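Local coordinates for protein O-ureido-L-serine synthase (Streptomyces lavendulae, PDB 3X44) that catalyses the pyridoxal phosphate-dependent addition of hydroxyurea to O-acetyl-L-serine, giving O-ureido-L-serine for the biosynthesis of the antibiotic D-cycloserine, at residues 90-95 / 125-130; 20-25 / 248-253; 174-177 / 181-184; 218-223 / 295-300; 14-19 / 162-167. The protein carries 1 engineered substitution. One frame throughout, in Å; residues are numbered along the deposited sequence.

Contacts 3 and 4 hold the two ends of the bound PUS adduct: 174-177/181-184 grips its phosphate, 218-223/295-300 lines its ring and ureido end. Their centres lie 17 Å apart, yet they meet directly where F176 O and A223 N, 3.0 Å apart, form a probable hydrogen bond. Contact 1 belongs to the parallel four-stranded sheet, with its centre 18 Å from that of contact 4 and 37 Å from that of contact 5. The first segments of contacts 5 and 2 run on in sequence as residues 14-25, and the two contacts alternate in chain order; both reach a second subunit, as does contact 4. The side chains of V92 and T250 remain about 10 and 14 Å from PUS.

Contact 1: 90-95 / 125-130; sequences VAVMGD and NLIADE
V92 lies against I127 and A128 where helix 120-135 packs on the parallel four-stranded sheet, an alpha/beta layer arrangement of the kind found in fold-type II pyridoxal phosphate enzymes. The two backbones come closest at V92 and A128, whose CA atoms are 6.3 Å apart. Every contact within 4.5 Å passes through the one valine, which straddles consecutive helix residues with its two methyls.

The tight part is the CG2 branch. This methyl reaches A128 CA at 4.0 Å and A128 CB at 4.1 Å, so it touches the helix backbone as well as the small side chain; the short alanine lets the strand residue approach the main chain. The other branch is looser: V92 CG1 faces the branch point of I127, with I127 CG2 at 4.2 Å. A chi1 of 167° sets V92 CG1 opposite the backbone N and turns it to I127, while CG2, beside that N, goes to A128.

The outer side of the helix differs in character. L126 and E130 are exposed, the CB of L126 being directed away from the strand, and D129 turns to salt bridges with R139 and R141. On the sheet side the valine also touches C69 and F115 of the two flanking strands, and F115 meets I127 as well, so the apolar seam continues beyond this pair of segments. Within the helix, the regular i to i+4 bonding is measured by D129 N to N125 O at 2.8 Å. At the strand's end, D95 OD1 accepts a hydrogen bond from G117 N.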
# COMPACT_ATOMS: atom_id res chain seq x y z
N VAL A 90 19.41 0.87 -27.45
CA VAL A 90 20.69 0.29 -27.82
C VAL A 90 21.63 0.41 -26.63
O VAL A 90 21.96 1.52 -26.21
CB VAL A 90 21.36 1.06 -28.98
CG1 VAL A 90 22.64 0.34 -29.41
CG2 VAL A 90 20.40 1.20 -30.14
N ALA A 91 22.06 -0.73 -26.09
CA ALA A 91 22.96 -0.73 -24.94
C ALA A 91 24.42 -0.84 -25.37
O ALA A 91 24.76 -1.60 -26.27
CB ALA A 91 22.61 -1.87 -24.01
N VAL A 92 25.28 -0.05 -24.72
CA VAL A 92 26.71 -0.05 -24.97
C VAL A 92 27.27 -0.60 -23.66
O VAL A 92 27.30 0.11 -22.66
CB VAL A 92 27.25 1.38 -25.19
CG1 VAL A 92 28.77 1.37 -25.13
CG2 VAL A 92 26.77 1.91 -26.53
N MET A 93 27.72 -1.85 -23.68
CA MET A 93 28.20 -2.48 -22.46
C MET A 93 29.54 -3.21 -22.55
O MET A 93 29.84 -3.84 -23.56
CB MET A 93 27.13 -3.46 -21.97
CG MET A 93 27.39 -4.08 -20.61
SD MET A 93 25.92 -4.94 -20.03
CE MET A 93 25.59 -6.08 -21.39
N GLY A 94 30.33 -3.10 -21.49
CA GLY A 94 31.62 -3.77 -21.47
C GLY A 94 31.40 -5.26 -21.67
O GLY A 94 30.40 -5.79 -21.20
N ASP A 95 32.32 -5.93 -22.35
CA ASP A 95 32.17 -7.35 -22.62
C ASP A 95 32.37 -8.27 -21.42
O ASP A 95 32.14 -9.48 -21.53
CB ASP A 95 33.13 -7.78 -23.73
CG ASP A 95 34.58 -7.55 -23.36
OD1 ASP A 95 34.87 -7.13 -22.21
OD2 ASP A 95 35.44 -7.79 -24.22
N ASN A 125 31.20 5.42 -22.86
CA ASN A 125 30.48 6.67 -23.08
C ASN A 125 30.87 7.30 -24.41
O ASN A 125 30.05 7.90 -25.10
CB ASN A 125 30.76 7.66 -21.95
CG ASN A 125 30.01 7.31 -20.69
OD1 ASN A 125 29.07 6.51 -20.71
ND2 ASN A 125 30.43 7.91 -19.57
N LEU A 126 32.14 7.16 -24.76
CA LEU A 126 32.63 7.72 -26.01
C LEU A 126 31.94 7.01 -27.16
O LEU A 126 31.51 7.65 -28.12
CB LEU A 126 34.14 7.57 -26.10
CG LEU A 126 34.85 8.75 -25.43
CD1 LEU A 126 36.31 8.41 -25.16
CD2 LEU A 126 34.73 9.98 -26.33
N ILE A 127 31.82 5.69 -27.06
CA ILE A 127 31.17 4.92 -28.11
C ILE A 127 29.72 5.33 -28.20
O ILE A 127 29.19 5.59 -29.28
CB ILE A 127 31.25 3.40 -27.82
CG1 ILE A 127 32.69 2.91 -27.98
CG2 ILE A 127 30.34 2.63 -28.79
CD1 ILE A 127 32.91 1.49 -27.48
N ALA A 128 29.06 5.41 -27.04
CA ALA A 128 27.66 5.81 -26.99
C ALA A 128 27.49 7.19 -27.63
O ALA A 128 26.56 7.42 -28.40
CB ALA A 128 27.20 5.84 -25.54
N ASP A 129 28.40 8.11 -27.31
CA ASP A 129 28.33 9.47 -27.85
C ASP A 129 28.51 9.47 -29.36
O ASP A 129 27.78 10.16 -30.08
CB ASP A 129 29.40 10.35 -27.19
CG ASP A 129 29.06 10.73 -25.76
OD1 ASP A 129 29.98 11.14 -25.02
OD2 ASP A 129 27.88 10.61 -25.37
N GLU A 130 29.47 8.70 -29.84
CA GLU A 130 29.75 8.60 -31.26
C GLU A 130 28.55 8.05 -32.03
O GLU A 130 28.23 8.54 -33.11
CB GLU A 130 30.98 7.72 -31.50
CG GLU A 130 32.31 8.42 -31.21
CD GLU A 130 33.52 7.50 -31.34
OE1 GLU A 130 33.35 6.30 -31.67
OE2 GLU A 130 34.65 7.98 -31.12

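Contact 2: 20-25 / 248-253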
# COMPACT_ATOMS: atom_id res chain seq x y z
N GLN A 20 17.42 -10.61 10.23
CA GLN A 20 17.08 -11.35 11.44
C GLN A 20 18.22 -12.01 12.21
O GLN A 20 18.12 -12.16 13.43
CB GLN A 20 16.02 -12.39 11.10
CG GLN A 20 14.66 -11.79 10.82
CD GLN A 20 13.93 -11.40 12.09
OE1 GLN A 20 14.48 -10.72 12.96
NE2 GLN A 20 12.68 -11.84 12.22
N ARG A 21 19.29 -12.42 11.53
CA ARG A 21 20.38 -13.07 12.25
C ARG A 21 21.80 -12.63 11.88
O ARG A 21 22.74 -12.94 12.60
CB ARG A 21 20.27 -14.59 12.11
CG ARG A 21 19.97 -15.08 10.70
CD ARG A 21 19.75 -16.59 10.67
NE ARG A 21 18.47 -16.97 11.27
CZ ARG A 21 17.29 -16.85 10.67
NH1 ARG A 21 17.22 -16.35 9.44
NH2 ARG A 21 16.18 -17.22 11.29
N MET A 22 21.97 -11.91 10.78
CA MET A 22 23.30 -11.49 10.36
C MET A 22 23.90 -10.31 11.13
O MET A 22 25.12 -10.17 11.20
CB MET A 22 23.30 -11.18 8.87
CG MET A 22 23.42 -12.40 7.98
SD MET A 22 23.30 -11.96 6.25
CE MET A 22 24.88 -11.19 5.96
N ALA A 23 23.05 -9.47 11.70
CA ALA A 23 23.52 -8.31 12.43
C ALA A 23 23.94 -8.59 13.86
O ALA A 23 23.39 -9.46 14.52
CB ALA A 23 22.45 -7.23 12.42
N PRO A 24 24.95 -7.85 14.36
CA PRO A 24 25.42 -8.03 15.74
C PRO A 24 24.24 -7.76 16.68
O PRO A 24 23.48 -6.82 16.48
CB PRO A 24 26.54 -7.00 15.89
CG PRO A 24 26.97 -6.69 14.48
CD PRO A 24 25.73 -6.82 13.64
N GLU A 25 24.11 -8.60 17.71
CA GLU A 25 23.00 -8.50 18.67
C GLU A 25 22.59 -7.11 19.16
O GLU A 25 21.40 -6.81 19.25
CB GLU A 25 23.30 -9.38 19.89
CG GLU A 25 22.06 -10.04 20.48
CD GLU A 25 22.01 -9.97 22.00
OE1 GLU A 25 23.09 -10.06 22.63
OE2 GLU A 25 20.90 -9.82 22.56
N ARG A 248 31.03 -10.62 -2.10
CA ARG A 248 30.51 -11.85 -2.69
C ARG A 248 30.06 -12.81 -1.60
O ARG A 248 28.99 -13.42 -1.68
CB ARG A 248 31.60 -12.49 -3.55
CG ARG A 248 31.11 -13.51 -4.56
CD ARG A 248 30.96 -14.89 -3.95
NE ARG A 248 32.12 -15.29 -3.15
CZ ARG A 248 33.17 -15.96 -3.62
NH1 ARG A 248 33.21 -16.31 -4.90
NH2 ARG A 248 34.17 -16.29 -2.82
N ASP A 249 30.90 -12.95 -0.57
CA ASP A 249 30.60 -13.84 0.54
C ASP A 249 29.41 -13.34 1.35
O ASP A 249 28.63 -14.13 1.88
CB ASP A 249 31.82 -13.96 1.45
CG ASP A 249 32.96 -14.73 0.82
OD1 ASP A 249 34.06 -14.73 1.40
OD2 ASP A 249 32.75 -15.34 -0.26
N THR A 250 29.26 -12.02 1.43
CA THR A 250 28.16 -11.45 2.19
C THR A 250 26.84 -11.63 1.45
O THR A 250 25.78 -11.81 2.07
CB THR A 250 28.44 -9.96 2.48
OG1 THR A 250 29.72 -9.85 3.13
CG2 THR A 250 27.39 -9.38 3.39
N SER A 251 26.89 -11.62 0.12
CA SER A 251 25.69 -11.83 -0.69
C SER A 251 25.24 -13.28 -0.47
O SER A 251 24.05 -13.58 -0.38
CB SER A 251 25.99 -11.61 -2.17
OG SER A 251 25.06 -12.29 -2.99
N ARG A 252 26.22 -14.17 -0.39
CA ARG A 252 25.95 -15.59 -0.17
C ARG A 252 25.27 -15.76 1.18
O ARG A 252 24.26 -16.47 1.28
CB ARG A 252 27.26 -16.39 -0.18
CG ARG A 252 27.79 -16.66 -1.58
CD ARG A 252 29.01 -17.58 -1.57
NE ARG A 252 29.36 -18.00 -2.92
CZ ARG A 252 30.46 -18.66 -3.25
NH1 ARG A 252 31.36 -18.98 -2.32
NH2 ARG A 252 30.67 -18.99 -4.52
N ARG A 253 25.81 -15.10 2.19
CA ARG A 253 25.28 -15.18 3.55
C ARG A 253 23.85 -14.66 3.63
O ARG A 253 23.02 -15.19 4.38
CB ARG A 253 26.17 -14.38 4.52
CG ARG A 253 27.51 -15.06 4.85
CD ARG A 253 28.16 -14.43 6.09
NE ARG A 253 27.27 -14.50 7.25
CZ ARG A 253 27.40 -13.76 8.35
NH1 ARG A 253 28.39 -12.88 8.45
NH2 ARG A 253 26.53 -13.89 9.34
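M22 lays its methyl CE over the guanidinium of R253 and its sulfur beside the R253 backbone carbonyl, with the methyl tip running on to T250. M22 CE is 3.7 Å from R253 CB and 4.0 Å from T250 CG2. It also stands 4.2 Å above the R253 guanidinium plane, over its centre, so the flat cation is met on a face. Farther back along the methionine, M22 CG lies 3.7 Å from R253 NH2, and M22 SD lies 3.7 Å from R253 O.

Two bends make this double overlap possible. The methionine runs out extended and then folds at its last torsion (chi3 74°), bringing CE back over the arginine; R253 is also bent at chi3 (58°), which returns its guanidinium toward the loop. R253 NH2 forms a salt bridge with E257 one helical turn on, which helps to fix the plane under the methionine. T250 gives its hydroxyl to T246 O and offers its methyl to the contact.

L274 of helix 264-278 and L254 also touch M22. The pattern is that of a loop between two strands, 16-18 and 28-33, packing M22 against helices 244-257 and 264-278 in an alpha/beta domain.

Contact 3: 174-177 / 181-184. With PUS ((E)-O-(carbamoylamino)-N-({3-hydroxy-2-methyl-5-[(phosphonooxy)methyl]pyridin-4-yl}methylidene)-L-serine), chain C.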
# COMPACT_ATOMS: atom_id res chain seq x y z
N THR A 174 25.62 2.88 1.14
CA THR A 174 25.46 2.64 -0.29
C THR A 174 26.78 2.72 -1.05
O THR A 174 27.73 3.37 -0.61
CB THR A 174 24.50 3.67 -0.92
OG1 THR A 174 24.43 3.45 -2.34
CG2 THR A 174 25.00 5.09 -0.67
N GLY A 175 26.83 2.04 -2.18
CA GLY A 175 28.00 2.11 -3.02
C GLY A 175 27.58 3.08 -4.11
O GLY A 175 26.57 3.78 -3.95
N PHE A 176 28.32 3.15 -5.21
CA PHE A 176 27.93 4.05 -6.27
C PHE A 176 28.52 3.74 -7.63
O PHE A 176 29.64 3.24 -7.74
CB PHE A 176 28.22 5.50 -5.89
CG PHE A 176 29.68 5.83 -5.79
CD1 PHE A 176 30.44 6.08 -6.93
CD2 PHE A 176 30.30 5.94 -4.54
CE1 PHE A 176 31.78 6.44 -6.83
CE2 PHE A 176 31.64 6.30 -4.43
CZ PHE A 176 32.38 6.55 -5.58
N GLY A 177 27.73 4.02 -8.66
CA GLY A 177 28.15 3.84 -10.04
C GLY A 177 28.03 5.25 -10.60
O GLY A 177 29.04 5.93 -10.81
N THR A 181 22.06 7.56 -6.66
CA THR A 181 21.40 7.10 -5.45
C THR A 181 21.97 7.83 -4.25
O THR A 181 21.25 8.40 -3.46
CB THR A 181 21.58 5.57 -5.25
OG1 THR A 181 20.84 4.87 -6.25
CG2 THR A 181 21.08 5.14 -3.88
N LEU A 182 23.29 7.80 -4.15
CA LEU A 182 24.00 8.46 -3.06
C LEU A 182 23.76 9.97 -2.99
O LEU A 182 23.63 10.54 -1.91
CB LEU A 182 25.50 8.18 -3.19
CG LEU A 182 26.44 9.07 -2.39
CD1 LEU A 182 26.33 8.70 -0.92
CD2 LEU A 182 27.88 8.89 -2.90
N THR A 183 23.71 10.62 -4.15
CA THR A 183 23.49 12.06 -4.18
C THR A 183 22.04 12.43 -3.89
O THR A 183 21.77 13.32 -3.07
CB THR A 183 23.93 12.66 -5.53
OG1 THR A 183 25.34 12.48 -5.69
CG2 THR A 183 23.60 14.15 -5.59
N GLY A 184 21.11 11.75 -4.55
CA GLY A 184 19.69 12.03 -4.34
C GLY A 184 19.24 11.78 -2.91
O GLY A 184 18.59 12.63 -2.29
N PUS C . 24.30 0.69 -12.44
CA PUS C . 24.38 1.65 -13.62
CB PUS C . 25.75 2.41 -13.65
OG PUS C . 26.88 1.43 -13.76
ND PUS C . 27.98 1.99 -14.51
CE PUS C . 29.21 2.05 -13.94
NZ2 PUS C . 29.34 1.98 -12.60
OZ1 PUS C . 30.18 2.17 -14.62
C PUS C . 24.19 0.85 -14.92
O PUS C . 23.65 -0.22 -14.88
OT PUS C . 24.59 1.30 -15.97
C2 PUS C . 24.27 -2.13 -9.00
C3 PUS C . 24.14 -1.23 -10.17
C4 PUS C . 24.40 0.20 -9.99
C5 PUS C . 24.76 0.70 -8.66
C6 PUS C . 24.86 -0.27 -7.56
C2A PUS C . 24.06 -3.61 -9.15
C4A PUS C . 24.47 1.13 -11.18
C5A PUS C . 25.03 2.17 -8.41
N1 PUS C . 24.62 -1.61 -7.77
O3 PUS C . 23.73 -1.72 -11.35
O1P PUS C . 24.24 4.49 -10.22
O2P PUS C . 22.79 5.12 -8.47
O3P PUS C . 25.13 4.93 -8.06
O4P PUS C . 23.78 2.94 -8.43
P PUS C . 23.99 4.38 -8.80
O HOH W 1 25.09 5.66 -5.45
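T181, at the start of the second segment, joins both the phosphate of PUS and the preceding strand end. Its backbone N donates to PUS O2P at 3.1 Å, with an N-H...O angle of 146°, and its OG1 donates to the same oxygen at 3.0 Å. One residue therefore holds O2P with two bonds. Its methyl, placed opposite the backbone N by a chi1 of -69°, turns the other way and meets T174 OG1 at 4.1 Å.

L182 follows with a polar and an apolar role. Its N donates to a water that in turn donates to G175 O and to PUS O3P, bridging helix, loop and phosphate. Its side chain forks: L182 CD1 reaches T174 CG2 at 3.9 Å, and CD2 lies 4.2 Å from F176 CD2, obliquely to the ring. From the first segment, G177 N gives PUS O3P a nearly straight bond (2.8 Å, 177°).

T183 instead gives its hydroxyl to T179 O. The bonds of G177 and T181 belong to the phosphate-binding loop 177-181, which runs into the N-terminal end of helix 180-192, where the helix dipole would probably favour the anion. Strand 171-174 leads in beside strands 197-203 and 285-290, with L182 touching V198 and A200 of the former and T181 touching M289 of the latter.

Contact 4: 218-223 / 295-300; sequences QIQGLA and ERYLST. With PUS ((E)-O-(carbamoylamino)-N-({3-hydroxy-2-methyl-5-[(phosphonooxy)methyl]pyridin-4-yl}methylidene)-L-serine), chain C.
Q220 and Y297 carry most of this contact and, with G221 and L222, form one wall of the pocket around the PUS pyridine ring; T300, third in buried surface, packs on Q220. Q220 reaches across in two places. Its CB comes to the edge of the Y297 ring, near the ring plane, 4.2 Å from CE1. Its extended side chain then brings NE2 into van der Waals contact with T300 CG2 at 3.7 Å, the two side chains arriving from opposite directions. The amide's OE1 is held by S98 N, which helps to fix the rotation of that flat group.

Y297 is joined to Q220 more firmly by water than by direct touch: the water donates to Q220 O at 2.9 Å and to Y297 OH at 2.8 Å. The hydroxyl also bonds to D292 OD2 and to R101, and it lies 3.5 Å from PUS C2A, the methyl carbon on the pyridine ring. T300 closes a type I turn that begins at Y297. T300 N and OG1 both donate to Y297 O; T300 OG1, 2.6 Å from Y297 O, approaches in the plane of that carbonyl and uses one of its lone pairs, swung back there by a chi1 of 72°.

The type II turn I219-L222, of which Q220 is part, places G221 against the ligand. G221 O accepts from PUS NZ2 at 2.9 Å with an angle of 138°, and L222 CD2 touches PUS C6. Helix 99-107 touches the wall through R101 on Q220, and helix 264-278 through S265 on L222 and I264 on Y297; strand 197-203 meets I219 through P203.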
# COMPACT_ATOMS: atom_id res chain seq x y z
N GLN A 218 35.11 -6.84 -9.82
CA GLN A 218 33.97 -7.74 -9.85
C GLN A 218 32.67 -7.27 -9.20
O GLN A 218 31.69 -8.01 -9.20
CB GLN A 218 34.38 -9.08 -9.26
CG GLN A 218 35.62 -9.64 -9.93
CD GLN A 218 35.77 -11.13 -9.73
OE1 GLN A 218 35.09 -11.92 -10.38
NE2 GLN A 218 36.67 -11.52 -8.84
N ILE A 219 32.65 -6.06 -8.65
CA ILE A 219 31.40 -5.60 -8.04
C ILE A 219 30.60 -4.84 -9.09
O ILE A 219 30.41 -3.63 -9.01
CB ILE A 219 31.64 -4.73 -6.79
CG1 ILE A 219 32.63 -5.42 -5.85
CG2 ILE A 219 30.34 -4.56 -6.04
CD1 ILE A 219 32.95 -4.64 -4.59
N GLN A 220 30.12 -5.61 -10.07
CA GLN A 220 29.35 -5.10 -11.19
C GLN A 220 28.35 -4.02 -10.84
O GLN A 220 27.50 -4.19 -9.96
CB GLN A 220 28.65 -6.27 -11.90
CG GLN A 220 29.57 -7.47 -12.13
CD GLN A 220 29.20 -8.30 -13.36
OE1 GLN A 220 28.43 -7.87 -14.22
NE2 GLN A 220 29.75 -9.50 -13.44
N GLY A 221 28.45 -2.89 -11.54
CA GLY A 221 27.53 -1.80 -11.30
C GLY A 221 28.20 -0.63 -10.60
O GLY A 221 27.75 0.51 -10.73
N LEU A 222 29.28 -0.90 -9.88
CA LEU A 222 29.98 0.16 -9.16
C LEU A 222 31.24 0.67 -9.83
O LEU A 222 31.78 0.06 -10.76
CB LEU A 222 30.39 -0.32 -7.76
CG LEU A 222 29.35 -1.01 -6.88
CD1 LEU A 222 29.98 -1.35 -5.54
CD2 LEU A 222 28.16 -0.10 -6.68
N ALA A 223 31.69 1.80 -9.29
CA ALA A 223 32.92 2.46 -9.67
C ALA A 223 33.35 2.58 -11.12
O ALA A 223 34.16 1.78 -11.61
CB ALA A 223 34.06 1.85 -8.86
N GLU A 295 19.81 -13.03 -9.16
CA GLU A 295 19.56 -13.88 -10.33
C GLU A 295 20.30 -13.53 -11.63
O GLU A 295 20.32 -14.33 -12.56
CB GLU A 295 18.06 -13.98 -10.61
CG GLU A 295 17.60 -15.40 -10.98
CD GLU A 295 16.09 -15.60 -10.87
OE1 GLU A 295 15.55 -16.44 -11.62
OE2 GLU A 295 15.45 -14.93 -10.03
N ARG A 296 20.89 -12.34 -11.72
CA ARG A 296 21.64 -12.02 -12.94
C ARG A 296 23.14 -12.19 -12.69
O ARG A 296 23.97 -11.64 -13.41
CB ARG A 296 21.32 -10.59 -13.44
CG ARG A 296 21.36 -9.46 -12.42
CD ARG A 296 20.51 -8.28 -12.89
NE ARG A 296 19.11 -8.67 -13.12
CZ ARG A 296 18.09 -7.82 -13.19
NH1 ARG A 296 18.28 -6.51 -13.05
NH2 ARG A 296 16.86 -8.29 -13.39
N TYR A 297 23.46 -13.01 -11.69
CA TYR A 297 24.85 -13.27 -11.32
C TYR A 297 25.17 -14.77 -11.27
O TYR A 297 26.23 -15.17 -10.79
CB TYR A 297 25.13 -12.65 -9.95
CG TYR A 297 24.97 -11.15 -9.94
CD1 TYR A 297 26.07 -10.31 -10.16
CD2 TYR A 297 23.72 -10.56 -9.74
CE1 TYR A 297 25.92 -8.93 -10.18
CE2 TYR A 297 23.57 -9.19 -9.77
CZ TYR A 297 24.67 -8.37 -9.99
OH TYR A 297 24.52 -7.00 -10.01
N LEU A 298 24.24 -15.58 -11.77
CA LEU A 298 24.43 -17.03 -11.78
C LEU A 298 25.74 -17.43 -12.44
O LEU A 298 26.36 -18.42 -12.04
CB LEU A 298 23.28 -17.70 -12.53
CG LEU A 298 21.90 -17.81 -11.87
CD1 LEU A 298 21.20 -19.04 -12.40
CD2 LEU A 298 22.03 -17.88 -10.37
N SER A 299 26.15 -16.67 -13.45
CA SER A 299 27.37 -16.95 -14.20
C SER A 299 28.59 -16.21 -13.67
O SER A 299 29.64 -16.24 -14.29
CB SER A 299 27.18 -16.57 -15.66
OG SER A 299 27.22 -15.15 -15.82
N THR A 300 28.44 -15.54 -12.53
CA THR A 300 29.55 -14.79 -11.96
C THR A 300 30.23 -15.55 -10.83
O THR A 300 29.80 -16.64 -10.46
CB THR A 300 29.07 -13.44 -11.44
OG1 THR A 300 28.30 -13.64 -10.24
CG2 THR A 300 28.20 -12.74 -12.49
N PUS C . 24.30 0.69 -12.44
CA PUS C . 24.38 1.65 -13.62
CB PUS C . 25.75 2.41 -13.65
OG PUS C . 26.88 1.43 -13.76
ND PUS C . 27.98 1.99 -14.51
CE PUS C . 29.21 2.05 -13.94
NZ2 PUS C . 29.34 1.98 -12.60
OZ1 PUS C . 30.18 2.17 -14.62
C PUS C . 24.19 0.85 -14.92
O PUS C . 23.65 -0.22 -14.88
OT PUS C . 24.59 1.30 -15.97
C2 PUS C . 24.27 -2.13 -9.00
C3 PUS C . 24.14 -1.23 -10.17
C4 PUS C . 24.40 0.20 -9.99
C5 PUS C . 24.76 0.70 -8.66
C6 PUS C . 24.86 -0.27 -7.56
C2A PUS C . 24.06 -3.61 -9.15
C4A PUS C . 24.47 1.13 -11.18
C5A PUS C . 25.03 2.17 -8.41
N1 PUS C . 24.62 -1.61 -7.77
O3 PUS C . 23.73 -1.72 -11.35
O1P PUS C . 24.24 4.49 -10.22
O2P PUS C . 22.79 5.12 -8.47
O3P PUS C . 25.13 4.93 -8.06
O4P PUS C . 23.78 2.94 -8.43
P PUS C . 23.99 4.38 -8.80
O HOH W 2 26.57 -6.32 -8.26

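Contact 5: 14-19 / 162-167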
# COMPACT_ATOMS: atom_id res chain seq x y z
N THR A 14 9.85 0.31 -2.83
CA THR A 14 10.40 -0.99 -2.47
C THR A 14 10.45 -1.20 -0.97
O THR A 14 10.64 -0.26 -0.20
CB THR A 14 11.81 -1.17 -3.03
OG1 THR A 14 12.64 -0.11 -2.55
CG2 THR A 14 11.78 -1.13 -4.55
N PRO A 15 10.27 -2.45 -0.53
CA PRO A 15 10.30 -2.74 0.90
C PRO A 15 11.67 -2.62 1.54
O PRO A 15 12.70 -2.79 0.89
CB PRO A 15 9.77 -4.18 0.99
CG PRO A 15 9.94 -4.76 -0.35
CD PRO A 15 10.03 -3.64 -1.36
N ILE A 16 11.66 -2.28 2.82
CA ILE A 16 12.86 -2.19 3.62
C ILE A 16 12.58 -3.23 4.70
O ILE A 16 11.55 -3.19 5.37
CB ILE A 16 13.04 -0.80 4.27
CG1 ILE A 16 13.46 0.23 3.21
CG2 ILE A 16 14.14 -0.85 5.35
CD1 ILE A 16 13.60 1.63 3.76
N VAL A 17 13.49 -4.18 4.85
CA VAL A 17 13.31 -5.25 5.82
C VAL A 17 14.49 -5.40 6.77
O VAL A 17 15.64 -5.11 6.41
CB VAL A 17 13.06 -6.61 5.11
CG1 VAL A 17 12.39 -6.37 3.76
CG2 VAL A 17 14.37 -7.36 4.91
N ARG A 18 14.21 -5.87 7.97
CA ARG A 18 15.24 -6.06 8.97
C ARG A 18 15.95 -7.39 8.80
O ARG A 18 15.32 -8.40 8.47
CB ARG A 18 14.61 -6.00 10.36
CG ARG A 18 15.57 -6.03 11.53
CD ARG A 18 14.81 -5.79 12.83
NE ARG A 18 15.67 -5.92 14.01
CZ ARG A 18 16.14 -7.08 14.46
NH1 ARG A 18 15.85 -8.21 13.83
NH2 ARG A 18 16.92 -7.11 15.54
N LEU A 19 17.27 -7.41 8.98
CA LEU A 19 18.01 -8.66 8.90
C LEU A 19 17.74 -9.33 10.26
O LEU A 19 17.81 -8.68 11.31
CB LEU A 19 19.51 -8.40 8.71
CG LEU A 19 19.92 -7.80 7.35
CD1 LEU A 19 21.43 -7.94 7.14
CD2 LEU A 19 19.17 -8.50 6.23
N ALA A 162 9.99 8.09 5.15
CA ALA A 162 8.65 7.73 5.61
C ALA A 162 8.71 6.50 6.51
O ALA A 162 8.07 6.46 7.57
CB ALA A 162 7.73 7.45 4.42
N ASP A 163 9.47 5.50 6.10
CA ASP A 163 9.60 4.27 6.86
C ASP A 163 10.28 4.48 8.22
O ASP A 163 9.94 3.81 9.20
CB ASP A 163 10.39 3.23 6.07
CG ASP A 163 9.53 2.46 5.10
OD1 ASP A 163 8.29 2.59 5.15
OD2 ASP A 163 10.09 1.70 4.29
N PHE A 164 11.23 5.41 8.28
CA PHE A 164 11.94 5.67 9.52
C PHE A 164 11.45 6.87 10.31
O PHE A 164 12.04 7.23 11.33
CB PHE A 164 13.44 5.81 9.23
CG PHE A 164 14.15 4.49 9.13
CD1 PHE A 164 14.47 3.95 7.89
CD2 PHE A 164 14.47 3.76 10.27
CE1 PHE A 164 15.10 2.71 7.78
CE2 PHE A 164 15.10 2.52 10.18
CZ PHE A 164 15.41 2.00 8.94
N ALA A 165 10.37 7.50 9.84
CA ALA A 165 9.82 8.66 10.54
C ALA A 165 9.44 8.27 11.96
O ALA A 165 8.73 7.29 12.18
CB ALA A 165 8.61 9.20 9.79
N GLY A 166 9.94 9.04 12.93
CA GLY A 166 9.65 8.77 14.32
C GLY A 166 10.46 7.61 14.87
O GLY A 166 10.26 7.18 16.01
N LYS A 167 11.40 7.11 14.06
CA LYS A 167 12.25 5.98 14.46
C LYS A 167 13.74 6.29 14.38
O LYS A 167 14.17 7.22 13.71
CB LYS A 167 11.94 4.77 13.59
CG LYS A 167 10.59 4.14 13.88
CD LYS A 167 10.13 3.28 12.73
CE LYS A 167 8.62 3.09 12.75
NZ LYS A 167 8.14 2.63 14.08
O HOH W 3 10.73 2.02 1.86
O HOH W 4 9.23 -0.79 3.62
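I16 meets D163 and F164 through its two branches, CG2 going to the ring and CG1-CD1 to the carboxylate oxygen OD2. Among apolar contacts, I16 CG2 lies 4.4 Å from F164 CE1, approaching the ring obliquely. The phenylalanine ring also stacks edge-to-face with Y30, a residue of strand 28-33 that I16 touches too, so I16 is in contact with both rings.

Between carbon and oxygen the contact is closer: I16 CD1 is 3.6 Å from D163 OD2, and CG1 is 3.8 Å from the same oxygen. With chi1 at -73° and an extended chi2, the isoleucine brings CG1 and CD1 across the carboxylate, against OD2, while CG2 turns to the ring.

The polar links run through water. One water donates to D163 OD2 at 2.7 Å and accepts from I16 N at 3.0 Å. A second lies between T14 O and D163 OD2, although more acceptors lie within its reach than it has protons, so which of them it serves stays doubtful.

Around this pair, L3 of a second subunit packs on I16, D163 and F164, and the backbone of I16 is hydrogen-bonded to that subunit. Strand 16-18, outermost in the sheet of this chain, thus connects to the C-terminal part of helix 147-164 by a mixed seam. D163 OD2 packs on the isoleucine carbons and takes a hydrogen bond from the water that I16 N bonds to, so the polar tie is solvent-mediated; this probably keeps the carboxylate hydrated beside an apolar neighbour.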